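Local coordinates for protein B-agarase (Saccharophagus degradans, PDB 4BQ2) that acts as a family 50 exo-beta-agarase, hydrolysing beta-linkages of agarose, probably from the ends of its chains, at residues G439-V444 with K463-E468; D489-F494 with N627-G632; Q581-V586 with L600-P605; W607-E612 with W638-E643. All blocks are in the same frame, centred on the assembly; numbering follows the deposited sequence.

Contact 1: G439-V444 with K463-E468; sequences GDFKTV and KVRAME
F441 and R465 meet where a loop lies against helix 460-477, a peripheral corner of what the family and topology mark as a clan GH-A (beta/alpha)8 barrel. The dense part is small and made of carbon. The edge of the F441 ring abuts the root of the arginine: CD2 of F441 is 3.8 Å from CG of R465, and CE2 of F441 is 3.9 Å from CB of R465. CB lies in the plane of the ring, so the arginine's methylenes border the rim and leave the faces alone. One face looks instead onto the loop's own backbone, with G439 O 4.2 Å above the ring centre. Phenylalanine suits this place because it also meets F462 edge-to-face, joining the loop to the start of the helix. G439 completes the tight side. Its backbone angles are of a kind open to a residue without a side chain, and the bare CA lets the R465 chain lie directly against it.

The other side is loose and faces solvent. After F441 the loop turns away from the helix; K442 N bonds D459, and V444 pairs in a short antiparallel ladder with M454.

The aliphatic part of R465 packs on F441 while its polar end turns to backbone oxygens. Bends at chi2 (-53°) and chi3 (-66°) fold the chain back over G439: NH2 bonds D313 O, and NE, lying 4.0 Å from G439 CA, donates to I438 O.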
loop_
_atom_site.group_PDB
_atom_site.type_symbol
_atom_site.label_atom_id
_atom_site.label_comp_id
_atom_site.label_asym_id
_atom_site.label_seq_id
_atom_site.Cartn_x
_atom_site.Cartn_y
_atom_site.Cartn_z
ATOM N N GLY A 439 6.734 6.965 20.299
ATOM C CA GLY A 439 7.254 7.197 21.648
ATOM C C GLY A 439 6.556 6.344 22.691
ATOM O O GLY A 439 5.810 5.441 22.353
ATOM N N ASP A 440 6.800 6.636 23.960
ATOM C CA ASP A 440 6.266 5.801 25.032
ATOM C C ASP A 440 4.937 6.279 25.584
ATOM O O ASP A 440 4.550 5.818 26.664
ATOM C CB ASP A 440 7.269 5.746 26.195
ATOM C CG ASP A 440 8.555 5.098 25.806
ATOM O OD1 ASP A 440 8.484 4.097 25.054
ATOM O OD2 ASP A 440 9.625 5.598 26.240
ATOM N N PHE A 441 4.282 7.219 24.893
ATOM C CA PHE A 441 3.005 7.793 25.330
ATOM C C PHE A 441 1.970 6.689 25.479
ATOM O O PHE A 441 2.139 5.594 24.957
ATOM C CB PHE A 441 2.503 8.907 24.386
ATOM C CG PHE A 441 2.656 8.580 22.899
ATOM C CD1 PHE A 441 1.826 7.631 22.269
ATOM C CD2 PHE A 441 3.643 9.207 22.139
ATOM C CE1 PHE A 441 1.981 7.343 20.919
ATOM C CE2 PHE A 441 3.810 8.913 20.790
ATOM C CZ PHE A 441 2.976 7.987 20.170
ATOM N N LYS A 442 0.897 6.976 26.205
ATOM C CA LYS A 442 -0.168 5.989 26.389
ATOM C C LYS A 442 -0.844 5.747 25.046
ATOM O O LYS A 442 -0.758 6.601 24.150
ATOM C CB LYS A 442 -1.169 6.494 27.418
ATOM C CG LYS A 442 -0.670 6.444 28.871
ATOM C CD LYS A 442 -1.626 7.254 29.735
ATOM C CE LYS A 442 -1.079 7.600 31.113
ATOM N NZ LYS A 442 -0.939 6.403 31.976
ATOM N N THR A 443 -1.490 4.585 24.912
ATOM C CA THR A 443 -2.168 4.158 23.670
ATOM C C THR A 443 -3.684 3.915 23.823
ATOM O O THR A 443 -4.203 3.788 24.940
ATOM C CB THR A 443 -1.511 2.879 23.051
ATOM O OG1 THR A 443 -1.635 1.763 23.953
ATOM C CG2 THR A 443 -0.005 3.149 22.744
ATOM N N VAL A 444 -4.382 3.853 22.685
ATOM C CA VAL A 444 -5.765 3.351 22.603
ATOM C C VAL A 444 -5.787 2.358 21.427
ATOM O O VAL A 444 -4.769 2.179 20.729
ATOM C CB VAL A 444 -6.783 4.508 22.386
ATOM C CG1 VAL A 444 -6.755 5.496 23.554
ATOM C CG2 VAL A 444 -6.503 5.233 21.078
ATOM N N LYS A 463 1.686 14.919 22.959
ATOM C CA LYS A 463 2.084 16.238 22.471
ATOM C C LYS A 463 3.597 16.473 22.579
ATOM O O LYS A 463 4.231 17.047 21.667
ATOM C CB LYS A 463 1.323 17.346 23.223
ATOM C CG LYS A 463 1.789 18.760 22.852
ATOM C CD LYS A 463 0.805 19.816 23.365
ATOM C CE LYS A 463 1.349 21.223 23.202
ATOM N NZ LYS A 463 0.329 22.236 23.623
ATOM N N VAL A 464 4.188 16.041 23.693
ATOM C CA VAL A 464 5.660 16.093 23.836
ATOM C C VAL A 464 6.357 15.444 22.614
ATOM O O VAL A 464 7.281 16.011 22.017
ATOM C CB VAL A 464 6.122 15.443 25.182
ATOM C CG1 VAL A 464 7.654 15.382 25.301
ATOM C CG2 VAL A 464 5.535 16.214 26.359
ATOM N N ARG A 465 5.888 14.266 22.226
ATOM C CA ARG A 465 6.526 13.529 21.172
ATOM C C ARG A 465 6.218 14.147 19.805
ATOM O O ARG A 465 7.099 14.156 18.925
ATOM C CB ARG A 465 6.132 12.036 21.263
ATOM C CG ARG A 465 6.778 11.283 22.440
ATOM C CD ARG A 465 8.303 11.452 22.442
ATOM N NE ARG A 465 8.862 10.796 21.264
ATOM C CZ ARG A 465 10.138 10.840 20.882
ATOM N NH1 ARG A 465 11.045 11.541 21.562
ATOM N NH2 ARG A 465 10.505 10.167 19.795
ATOM N N ALA A 466 5.010 14.713 19.643
ATOM C CA ALA A 466 4.635 15.371 18.373
ATOM C C ALA A 466 5.541 16.594 18.186
ATOM O O ALA A 466 5.991 16.838 17.087
ATOM C CB ALA A 466 3.166 15.792 18.351
ATOM N N MET A 467 5.768 17.347 19.264
ATOM C CA MET A 467 6.668 18.511 19.245
ATOM C C MET A 467 8.108 18.075 18.874
ATOM O O MET A 467 8.757 18.689 18.012
ATOM C CB MET A 467 6.662 19.194 20.625
ATOM C CG MET A 467 5.439 20.059 20.900
ATOM S SD MET A 467 5.333 21.516 19.855
ATOM C CE MET A 467 6.604 22.572 20.580
ATOM N N GLU A 468 8.608 17.001 19.507
ATOM C CA GLU A 468 9.944 16.524 19.149
ATOM C C GLU A 468 9.991 16.069 17.686
ATOM O O GLU A 468 10.958 16.343 16.967
ATOM C CB GLU A 468 10.452 15.450 20.121
ATOM C CG GLU A 468 11.837 14.893 19.814
ATOM C CD GLU A 468 12.972 15.924 19.976
ATOM O OE1 GLU A 468 12.734 17.038 20.493
ATOM O OE2 GLU A 468 14.109 15.617 19.531
#

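Contact 2: D489-F494 with N627-G632; sequences DNEKSF and NSYKEG
N627 ND2 donates to two side chains of the 489-494 loop. The stronger bond runs to E491 OE2, 2.9 Å from ND2 with an N-H...O angle of 157°. It reaches the oxygen on its anti side, 16° out of the carboxylate plane, and the oxygen lies close to the amide plane of N627, although the two planes are turned 62° apart. A weak bond of 3.3 Å links the same ND2 to N490 OD1, whose stronger partner is R603 NE. An amide suits position 627 because one nitrogen can serve both acceptors.

E491 is gripped at its other oxygen too: OE1 accepts from W451 NE1. Its chain runs extended beyond CG, carrying the carboxylate across to N627. Farther out, packing takes over. The edge of the Y629 ring faces the carboxylate, CE2 being 4.4 Å from E491 OE2, while Y629 OH bonds E652 OE1 and a bound glycerol lies about 3 Å from the side chain. W607 packs on E491.

Both loops follow strands of the probable clan GH-A barrel, 483-488 and 624-627. The Asn-Glu pair N490-E491 after the first matches the place of the acid/base in that clan, with E652, near E491, consistent with the nucleophile. N627 and W451, one on each oxygen, would together limit rotation of the E491 carboxylate beside the probable cleavage site.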
loop_
_atom_site.group_PDB
_atom_site.type_symbol
_atom_site.label_atom_id
_atom_site.label_comp_id
_atom_site.label_asym_id
_atom_site.label_seq_id
_atom_site.Cartn_x
_atom_site.Cartn_y
_atom_site.Cartn_z
ATOM N N ASP A 489 2.833 10.899 10.046
ATOM C CA ASP A 489 2.211 9.562 10.244
ATOM C C ASP A 489 1.655 9.014 8.932
ATOM O O ASP A 489 1.818 9.629 7.912
ATOM C CB ASP A 489 1.142 9.584 11.355
ATOM C CG ASP A 489 1.743 9.691 12.751
ATOM O OD1 ASP A 489 2.954 9.354 12.940
ATOM O OD2 ASP A 489 0.996 10.126 13.672
ATOM N N ASN A 490 1.023 7.831 8.946
ATOM C CA ASN A 490 0.612 7.197 7.721
ATOM C C ASN A 490 -0.313 6.029 8.034
ATOM O O ASN A 490 0.044 5.188 8.892
ATOM C CB ASN A 490 1.866 6.663 7.001
ATOM C CG ASN A 490 1.538 5.886 5.748
ATOM O OD1 ASN A 490 1.099 6.478 4.770
ATOM N ND2 ASN A 490 1.818 4.565 5.739
ATOM N N GLU A 491 -1.480 5.977 7.371
ATOM C CA GLU A 491 -2.367 4.799 7.449
ATOM C C GLU A 491 -2.611 4.321 8.892
ATOM O O GLU A 491 -2.485 3.135 9.227
ATOM C CB GLU A 491 -1.793 3.668 6.578
ATOM C CG GLU A 491 -1.687 4.063 5.106
ATOM C CD GLU A 491 -1.330 2.898 4.198
ATOM O OE1 GLU A 491 -1.095 1.785 4.715
ATOM O OE2 GLU A 491 -1.298 3.102 2.957
ATOM N N LYS A 492 -2.993 5.262 9.750
ATOM C CA LYS A 492 -3.332 4.944 11.124
ATOM C C LYS A 492 -4.665 4.218 11.134
ATOM O O LYS A 492 -5.533 4.480 10.305
ATOM C CB LYS A 492 -3.390 6.232 11.972
ATOM C CG LYS A 492 -2.079 7.046 11.924
ATOM C CD LYS A 492 -2.014 8.099 13.051
ATOM C CE LYS A 492 -1.644 7.417 14.370
ATOM N NZ LYS A 492 -0.239 6.872 14.409
ATOM N N SER A 493 -4.816 3.285 12.062
ATOM C CA SER A 493 -6.075 2.539 12.186
ATOM C C SER A 493 -7.142 3.338 12.942
ATOM O O SER A 493 -7.412 3.074 14.126
ATOM C CB SER A 493 -5.814 1.189 12.865
ATOM O OG SER A 493 -5.040 0.341 12.000
ATOM N N PHE A 494 -7.769 4.289 12.245
ATOM C CA PHE A 494 -8.794 5.137 12.842
ATOM C C PHE A 494 -10.157 4.429 12.884
ATOM O O PHE A 494 -11.093 4.911 13.522
ATOM C CB PHE A 494 -8.951 6.443 12.049
ATOM C CG PHE A 494 -7.988 7.504 12.435
ATOM C CD1 PHE A 494 -8.143 8.214 13.620
ATOM C CD2 PHE A 494 -6.933 7.842 11.577
ATOM C CE1 PHE A 494 -7.248 9.227 13.958
ATOM C CE2 PHE A 494 -6.040 8.842 11.911
ATOM C CZ PHE A 494 -6.190 9.540 13.093
ATOM N N ASN A 627 -4.385 7.744 0.595
ATOM C CA ASN A 627 -3.694 6.707 -0.211
ATOM C C ASN A 627 -4.825 5.886 -0.852
ATOM O O ASN A 627 -5.673 5.389 -0.131
ATOM C CB ASN A 627 -2.875 5.789 0.714
ATOM C CG ASN A 627 -1.709 6.509 1.353
ATOM O OD1 ASN A 627 -1.378 7.622 0.943
ATOM N ND2 ASN A 627 -1.109 5.908 2.373
ATOM N N SER A 628 -4.842 5.749 -2.175
ATOM C CA SER A 628 -5.963 5.087 -2.835
ATOM C C SER A 628 -5.453 4.163 -3.932
ATOM O O SER A 628 -5.131 4.597 -5.063
ATOM C CB SER A 628 -6.999 6.107 -3.377
ATOM O OG SER A 628 -8.168 5.439 -3.897
ATOM N N TYR A 629 -5.340 2.886 -3.580
ATOM C CA TYR A 629 -4.877 1.899 -4.522
ATOM C C TYR A 629 -6.076 1.306 -5.254
ATOM O O TYR A 629 -6.618 0.282 -4.856
ATOM C CB TYR A 629 -4.110 0.819 -3.776
ATOM C CG TYR A 629 -2.776 1.285 -3.180
ATOM C CD1 TYR A 629 -1.630 1.336 -3.969
ATOM C CD2 TYR A 629 -2.661 1.571 -1.835
ATOM C CE1 TYR A 629 -0.405 1.723 -3.431
ATOM C CE2 TYR A 629 -1.439 1.976 -1.286
ATOM C CZ TYR A 629 -0.313 2.027 -2.096
ATOM O OH TYR A 629 0.927 2.391 -1.555
ATOM N N LYS A 630 -6.433 1.945 -6.351
ATOM C CA LYS A 630 -7.581 1.582 -7.171
ATOM C C LYS A 630 -7.137 1.913 -8.592
ATOM O O LYS A 630 -6.015 2.398 -8.800
ATOM C CB LYS A 630 -8.811 2.467 -6.804
ATOM C CG LYS A 630 -9.212 2.466 -5.335
ATOM C CD LYS A 630 -9.762 1.106 -4.867
ATOM C CE LYS A 630 -9.968 1.158 -3.363
ATOM N NZ LYS A 630 -9.873 -0.160 -2.684
ATOM N N GLU A 631 -7.987 1.640 -9.568
ATOM C CA GLU A 631 -7.725 2.034 -10.964
ATOM C C GLU A 631 -7.922 3.521 -11.282
ATOM O O GLU A 631 -7.452 4.033 -12.307
ATOM C CB GLU A 631 -8.510 1.110 -11.915
ATOM C CG GLU A 631 -7.913 -0.317 -11.813
ATOM C CD GLU A 631 -8.610 -1.381 -12.679
ATOM O OE1 GLU A 631 -9.209 -1.033 -13.722
ATOM O OE2 GLU A 631 -8.495 -2.590 -12.335
ATOM N N GLY A 632 -8.615 4.203 -10.387
ATOM C CA GLY A 632 -8.726 5.655 -10.448
ATOM C C GLY A 632 -9.597 6.133 -9.319
ATOM O O GLY A 632 -9.753 5.450 -8.276
#

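Contact 3: Q581-V586 with L600-P605; sequences QYFKVV and LGARFP
The ring of F583 is the bump here, reaching from the helix into a shallow hollow whose walls are A602 and F604. Its leading atoms do the touching: CE1 of F583 is 4.0 Å from the CB of A602, and CZ of F583 is 3.7 Å from CZ of F604. The two phenylalanines come from opposite directions and meet obliquely through their CZ atoms. Alanine suits position 602 because its methyl is a small knob that two rings approach: besides F583, Y582 comes up to the same CB, its OH standing 4.1 Å away.

Those two rings also fit each other. Y582 CD2 sits 3.6 Å above the centre of the F583 ring, and different first torsions bring the pair together: CG of Y582 is anti to its backbone N (172°), whereas CG of F583 lies beside its own (-72°).

In the clan GH-A barrel that the family and topology indicate, helix 565-593 leads into strand 598-599, after which the chain runs on as the loop that holds A602 and F604. L600 and G601 pair by backbone bonds with V486 and I488, F604 with N627, so the loop spans neighbouring strand ends. G601 has a backbone conformation that suits glycine. Helix 611-620 adds A617 against both phenylalanines.

A water joins the two segments: it donates to Y582 OH at 2.9 Å and more weakly to G601 O at 3.2 Å. The stronger partner of Y582 OH is D489 OD2.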
loop_
_atom_site.group_PDB
_atom_site.type_symbol
_atom_site.label_atom_id
_atom_site.label_comp_id
_atom_site.label_asym_id
_atom_site.label_seq_id
_atom_site.Cartn_x
_atom_site.Cartn_y
_atom_site.Cartn_z
ATOM N N GLN A 581 -8.607 15.995 18.372
ATOM C CA GLN A 581 -7.468 16.145 19.269
ATOM C C GLN A 581 -6.162 15.674 18.627
ATOM O O GLN A 581 -5.094 16.315 18.833
ATOM C CB GLN A 581 -7.742 15.438 20.613
ATOM C CG GLN A 581 -6.594 15.483 21.610
ATOM C CD GLN A 581 -6.279 16.869 22.191
ATOM O OE1 GLN A 581 -7.046 17.831 22.046
ATOM N NE2 GLN A 581 -5.140 16.964 22.873
ATOM N N TYR A 582 -6.231 14.560 17.870
ATOM C CA TYR A 582 -5.067 14.077 17.127
ATOM C C TYR A 582 -4.556 15.195 16.193
ATOM O O TYR A 582 -3.369 15.594 16.257
ATOM C CB TYR A 582 -5.386 12.803 16.310
ATOM C CG TYR A 582 -4.227 12.434 15.399
ATOM C CD1 TYR A 582 -3.135 11.691 15.877
ATOM C CD2 TYR A 582 -4.192 12.873 14.076
ATOM C CE1 TYR A 582 -2.060 11.385 15.038
ATOM C CE2 TYR A 582 -3.116 12.601 13.252
ATOM C CZ TYR A 582 -2.056 11.859 13.736
ATOM O OH TYR A 582 -1.018 11.595 12.883
ATOM N N PHE A 583 -5.454 15.715 15.345
ATOM C CA PHE A 583 -5.067 16.713 14.331
ATOM C C PHE A 583 -4.718 18.075 14.893
ATOM O O PHE A 583 -3.813 18.730 14.368
ATOM C CB PHE A 583 -6.111 16.825 13.205
ATOM C CG PHE A 583 -6.124 15.644 12.296
ATOM C CD1 PHE A 583 -5.051 15.419 11.436
ATOM C CD2 PHE A 583 -7.167 14.704 12.337
ATOM C CE1 PHE A 583 -5.013 14.290 10.634
ATOM C CE2 PHE A 583 -7.147 13.576 11.503
ATOM C CZ PHE A 583 -6.071 13.381 10.644
ATOM N N LYS A 584 -5.385 18.456 15.987
ATOM C CA LYS A 584 -5.071 19.673 16.750
ATOM C C LYS A 584 -3.630 19.629 17.239
ATOM O O LYS A 584 -2.840 20.564 16.997
ATOM C CB LYS A 584 -6.027 19.883 17.934
ATOM C CG LYS A 584 -5.873 21.257 18.609
ATOM C CD LYS A 584 -6.808 21.430 19.802
ATOM C CE LYS A 584 -6.530 22.726 20.551
ATOM N NZ LYS A 584 -6.957 22.650 21.993
ATOM N N VAL A 585 -3.266 18.535 17.893
ATOM C CA VAL A 585 -1.918 18.417 18.457
ATOM C C VAL A 585 -0.858 18.365 17.361
ATOM O O VAL A 585 0.174 19.046 17.459
ATOM C CB VAL A 585 -1.783 17.196 19.391
ATOM C CG1 VAL A 585 -0.326 16.906 19.722
ATOM C CG2 VAL A 585 -2.543 17.447 20.666
ATOM N N VAL A 586 -1.105 17.575 16.325
ATOM C CA VAL A 586 -0.104 17.461 15.254
ATOM C C VAL A 586 0.064 18.772 14.491
ATOM O O VAL A 586 1.210 19.222 14.246
ATOM C CB VAL A 586 -0.387 16.301 14.296
ATOM C CG1 VAL A 586 0.512 16.373 13.056
ATOM C CG2 VAL A 586 -0.150 14.975 15.000
ATOM N N LEU A 600 0.181 18.383 5.720
ATOM C CA LEU A 600 -0.491 17.572 4.705
ATOM C C LEU A 600 -1.281 16.380 5.246
ATOM O O LEU A 600 -1.583 15.449 4.497
ATOM C CB LEU A 600 0.536 17.103 3.665
ATOM C CG LEU A 600 1.401 18.204 3.026
ATOM C CD1 LEU A 600 2.528 17.526 2.262
ATOM C CD2 LEU A 600 0.586 19.140 2.111
ATOM N N GLY A 601 -1.621 16.376 6.530
ATOM C CA GLY A 601 -2.510 15.292 7.019
ATOM C C GLY A 601 -1.802 13.971 7.307
ATOM O O GLY A 601 -0.596 13.969 7.528
ATOM N N ALA A 602 -2.539 12.851 7.275
ATOM C CA ALA A 602 -2.058 11.606 7.865
ATOM C C ALA A 602 -2.217 10.420 6.930
ATOM O O ALA A 602 -2.070 9.253 7.360
ATOM C CB ALA A 602 -2.759 11.344 9.213
ATOM N N ARG A 603 -2.499 10.723 5.654
ATOM C CA ARG A 603 -2.535 9.705 4.591
ATOM C C ARG A 603 -3.544 8.576 4.871
ATOM O O ARG A 603 -3.173 7.444 5.276
ATOM C CB ARG A 603 -1.102 9.164 4.337
ATOM C CG ARG A 603 -0.088 10.314 4.235
ATOM C CD ARG A 603 1.373 9.829 4.355
ATOM N NE ARG A 603 1.743 8.882 3.295
ATOM C CZ ARG A 603 2.050 9.230 2.033
ATOM N NH1 ARG A 603 2.041 10.512 1.635
ATOM N NH2 ARG A 603 2.402 8.291 1.165
ATOM N N PHE A 604 -4.810 8.870 4.605
ATOM C CA PHE A 604 -5.902 7.925 4.922
ATOM C C PHE A 604 -5.995 6.843 3.856
ATOM O O PHE A 604 -6.120 7.146 2.657
ATOM C CB PHE A 604 -7.259 8.655 4.920
ATOM C CG PHE A 604 -7.398 9.739 5.945
ATOM C CD1 PHE A 604 -7.137 9.494 7.290
ATOM C CD2 PHE A 604 -7.868 10.998 5.571
ATOM C CE1 PHE A 604 -7.318 10.486 8.241
ATOM C CE2 PHE A 604 -8.052 11.995 6.512
ATOM C CZ PHE A 604 -7.792 11.732 7.856
ATOM N N PRO A 605 -5.960 5.569 4.269
ATOM C CA PRO A 605 -6.244 4.491 3.316
ATOM C C PRO A 605 -7.744 4.242 3.231
ATOM O O PRO A 605 -8.519 4.794 4.047
ATOM C CB PRO A 605 -5.566 3.277 3.954
ATOM C CG PRO A 605 -5.587 3.551 5.435
ATOM C CD PRO A 605 -5.747 5.067 5.639
HETATM O O HOH W 1 -0.782 13.548 10.741
#

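Contact 4: W607-E612 with W638-E643; sequences WGMPME and WAFLAE
A Met-aromatic contact of M611 with F640, with M609 packed beside it, joins the start of helix 611-620 to the turn leading into helix 641-644. M611 lies across one face of the F640 ring. Its methyl makes a CH-pi contact, with CE of M611 4.1 Å from the ring centroid and 28° off the normal. The sulfur SD of M611 follows at 4.3 Å from that centroid, 31° off the normal; the methyl sits over the face and the sulfur stands oblique to it. They lie toward the root of the ring, with M611 CE 3.7 Å from F640 CG.

M609 approaches the far end from the same side but obliquely; its CE is 3.6 Å from F640 CZ. The same methyl also reaches W638, 4.3 Å from CZ3 of that indole, so it nestles between two aromatic side chains. Methionine suits both places because its unbranched, polarisable chain can bend to follow a ring. M611 bends at chi2 and chi3, and its chi1 of -137° lies off the staggered values; the residue also touches a crystal neighbour.

Both segments belong to successive beta-alpha units of the probable clan GH-A barrel, following strands 598-599 and 624-627. P610 is at the N-cap of helix 611-620, with M609 before it and M611 in the first turn. F640 lies inside a type I turn from W638 to L641, closed by L641 N to W638 O at 3.1 Å. The ring's other face receives L641 CG, and V614 of helix 611-620 touches both M609 and F640, while W638 meets Y626 edge-to-face.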
loop_
_atom_site.group_PDB
_atom_site.type_symbol
_atom_site.label_atom_id
_atom_site.label_comp_id
_atom_site.label_asym_id
_atom_site.label_seq_id
_atom_site.Cartn_x
_atom_site.Cartn_y
_atom_site.Cartn_z
ATOM N N TRP A 607 -9.316 1.653 4.145
ATOM C CA TRP A 607 -9.749 0.935 5.344
ATOM C C TRP A 607 -9.604 1.772 6.608
ATOM O O TRP A 607 -9.741 1.273 7.736
ATOM C CB TRP A 607 -9.000 -0.423 5.442
ATOM C CG TRP A 607 -7.495 -0.319 5.222
ATOM C CD1 TRP A 607 -6.827 -0.502 4.045
ATOM C CD2 TRP A 607 -6.492 -0.005 6.215
ATOM N NE1 TRP A 607 -5.479 -0.323 4.242
ATOM C CE2 TRP A 607 -5.244 -0.022 5.560
ATOM C CE3 TRP A 607 -6.535 0.283 7.589
ATOM C CZ2 TRP A 607 -4.026 0.243 6.227
ATOM C CZ3 TRP A 607 -5.308 0.549 8.276
ATOM C CH2 TRP A 607 -4.069 0.522 7.572
ATOM N N GLY A 608 -9.311 3.059 6.446
ATOM C CA GLY A 608 -9.109 3.890 7.603
ATOM C C GLY A 608 -9.544 5.322 7.393
ATOM O O GLY A 608 -8.835 6.256 7.796
ATOM N N MET A 609 -10.694 5.532 6.756
ATOM C CA MET A 609 -11.161 6.919 6.616
ATOM C C MET A 609 -12.650 7.158 6.991
ATOM O O MET A 609 -13.414 7.713 6.174
ATOM C CB MET A 609 -10.869 7.436 5.205
ATOM C CG MET A 609 -11.402 6.535 4.088
ATOM S SD MET A 609 -10.908 7.096 2.435
ATOM C CE MET A 609 -11.977 8.517 2.135
ATOM N N PRO A 610 -13.052 6.785 8.212
ATOM C CA PRO A 610 -14.408 7.152 8.635
ATOM C C PRO A 610 -14.571 8.665 8.530
ATOM O O PRO A 610 -13.601 9.414 8.789
ATOM C CB PRO A 610 -14.454 6.755 10.111
ATOM C CG PRO A 610 -13.217 5.987 10.399
ATOM C CD PRO A 610 -12.220 6.338 9.340
ATOM N N MET A 611 -15.754 9.113 8.111
ATOM C CA MET A 611 -15.961 10.530 7.843
ATOM C C MET A 611 -15.674 11.452 9.025
ATOM O O MET A 611 -15.296 12.588 8.828
ATOM C CB MET A 611 -17.352 10.784 7.263
ATOM C CG MET A 611 -17.353 11.782 6.105
ATOM S SD MET A 611 -16.199 11.470 4.729
ATOM C CE MET A 611 -17.090 10.350 3.653
ATOM N N GLU A 612 -15.851 10.971 10.253
ATOM C CA GLU A 612 -15.593 11.806 11.408
ATOM C C GLU A 612 -14.120 12.220 11.438
ATOM O O GLU A 612 -13.782 13.333 11.836
ATOM C CB GLU A 612 -15.959 11.079 12.707
ATOM C CG GLU A 612 -17.463 10.863 12.866
ATOM C CD GLU A 612 -18.004 9.554 12.314
ATOM O OE1 GLU A 612 -17.326 8.847 11.512
ATOM O OE2 GLU A 612 -19.155 9.209 12.727
ATOM N N TRP A 638 -15.833 9.447 -4.362
ATOM C CA TRP A 638 -15.169 10.714 -4.017
ATOM C C TRP A 638 -16.105 11.926 -3.924
ATOM O O TRP A 638 -15.644 13.043 -3.746
ATOM C CB TRP A 638 -13.935 10.978 -4.922
ATOM C CG TRP A 638 -12.868 9.901 -4.681
ATOM C CD1 TRP A 638 -12.633 8.787 -5.434
ATOM C CD2 TRP A 638 -11.961 9.841 -3.569
ATOM N NE1 TRP A 638 -11.601 8.031 -4.860
ATOM C CE2 TRP A 638 -11.178 8.666 -3.716
ATOM C CE3 TRP A 638 -11.704 10.688 -2.484
ATOM C CZ2 TRP A 638 -10.163 8.318 -2.800
ATOM C CZ3 TRP A 638 -10.704 10.332 -1.556
ATOM C CH2 TRP A 638 -9.943 9.154 -1.725
ATOM N N ALA A 639 -17.417 11.687 -3.982
ATOM C CA ALA A 639 -18.408 12.770 -4.031
ATOM C C ALA A 639 -18.389 13.637 -2.764
ATOM O O ALA A 639 -18.684 14.837 -2.829
ATOM C CB ALA A 639 -19.801 12.179 -4.260
ATOM N N PHE A 640 -18.036 13.028 -1.638
ATOM C CA PHE A 640 -17.916 13.718 -0.354
ATOM C C PHE A 640 -16.949 14.908 -0.363
ATOM O O PHE A 640 -17.098 15.832 0.429
ATOM C CB PHE A 640 -17.533 12.733 0.759
ATOM C CG PHE A 640 -16.067 12.290 0.726
ATOM C CD1 PHE A 640 -15.080 13.015 1.410
ATOM C CD2 PHE A 640 -15.674 11.161 -0.011
ATOM C CE1 PHE A 640 -13.759 12.606 1.386
ATOM C CE2 PHE A 640 -14.342 10.764 -0.055
ATOM C CZ PHE A 640 -13.385 11.490 0.640
ATOM N N LEU A 641 -15.965 14.883 -1.257
ATOM C CA LEU A 641 -14.931 15.934 -1.323
ATOM C C LEU A 641 -15.534 17.314 -1.538
ATOM O O LEU A 641 -14.969 18.291 -1.076
ATOM C CB LEU A 641 -13.949 15.681 -2.480
ATOM C CG LEU A 641 -13.084 14.409 -2.297
ATOM C CD1 LEU A 641 -12.308 14.200 -3.588
ATOM C CD2 LEU A 641 -12.140 14.554 -1.110
ATOM N N ALA A 642 -16.643 17.368 -2.278
ATOM C CA ALA A 642 -17.287 18.656 -2.638
ATOM C C ALA A 642 -17.780 19.414 -1.427
ATOM O O ALA A 642 -17.608 20.627 -1.357
ATOM C CB ALA A 642 -18.436 18.454 -3.634
ATOM N N GLU A 643 -18.386 18.712 -0.476
ATOM C CA GLU A 643 -18.851 19.364 0.740
ATOM C C GLU A 643 -17.679 19.868 1.600
ATOM O O GLU A 643 -17.802 20.910 2.255
ATOM C CB GLU A 643 -19.764 18.441 1.570
ATOM C CG GLU A 643 -20.284 19.085 2.864
ATOM C CD GLU A 643 -20.124 18.178 4.091
ATOM O OE1 GLU A 643 -18.959 17.898 4.527
ATOM O OE2 GLU A 643 -21.175 17.732 4.634
#

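Contacts 2, 3 and 4 sit close together, their centres 12 to 14 Å apart, in loops following strands 483-488, 598-599 and 624-627 of the probable barrel and on helices 565-593, 611-620 and 641-644. Along the chain contact 1 closes first; contact 3 is nested within the loop closed by contact 2, and contact 4 alternates with contact 2. Contact 1 neighbours contact 3, centres about 14 Å apart, through helix 460-477 on V585, but lies 23 Å from contact 2 and 27 Å from contact 4. F604 packs on M609 and S628 on W638. Contact 2 lies at the probable catalytic end of the barrel, with contacts 3 and 4 behind and beside it.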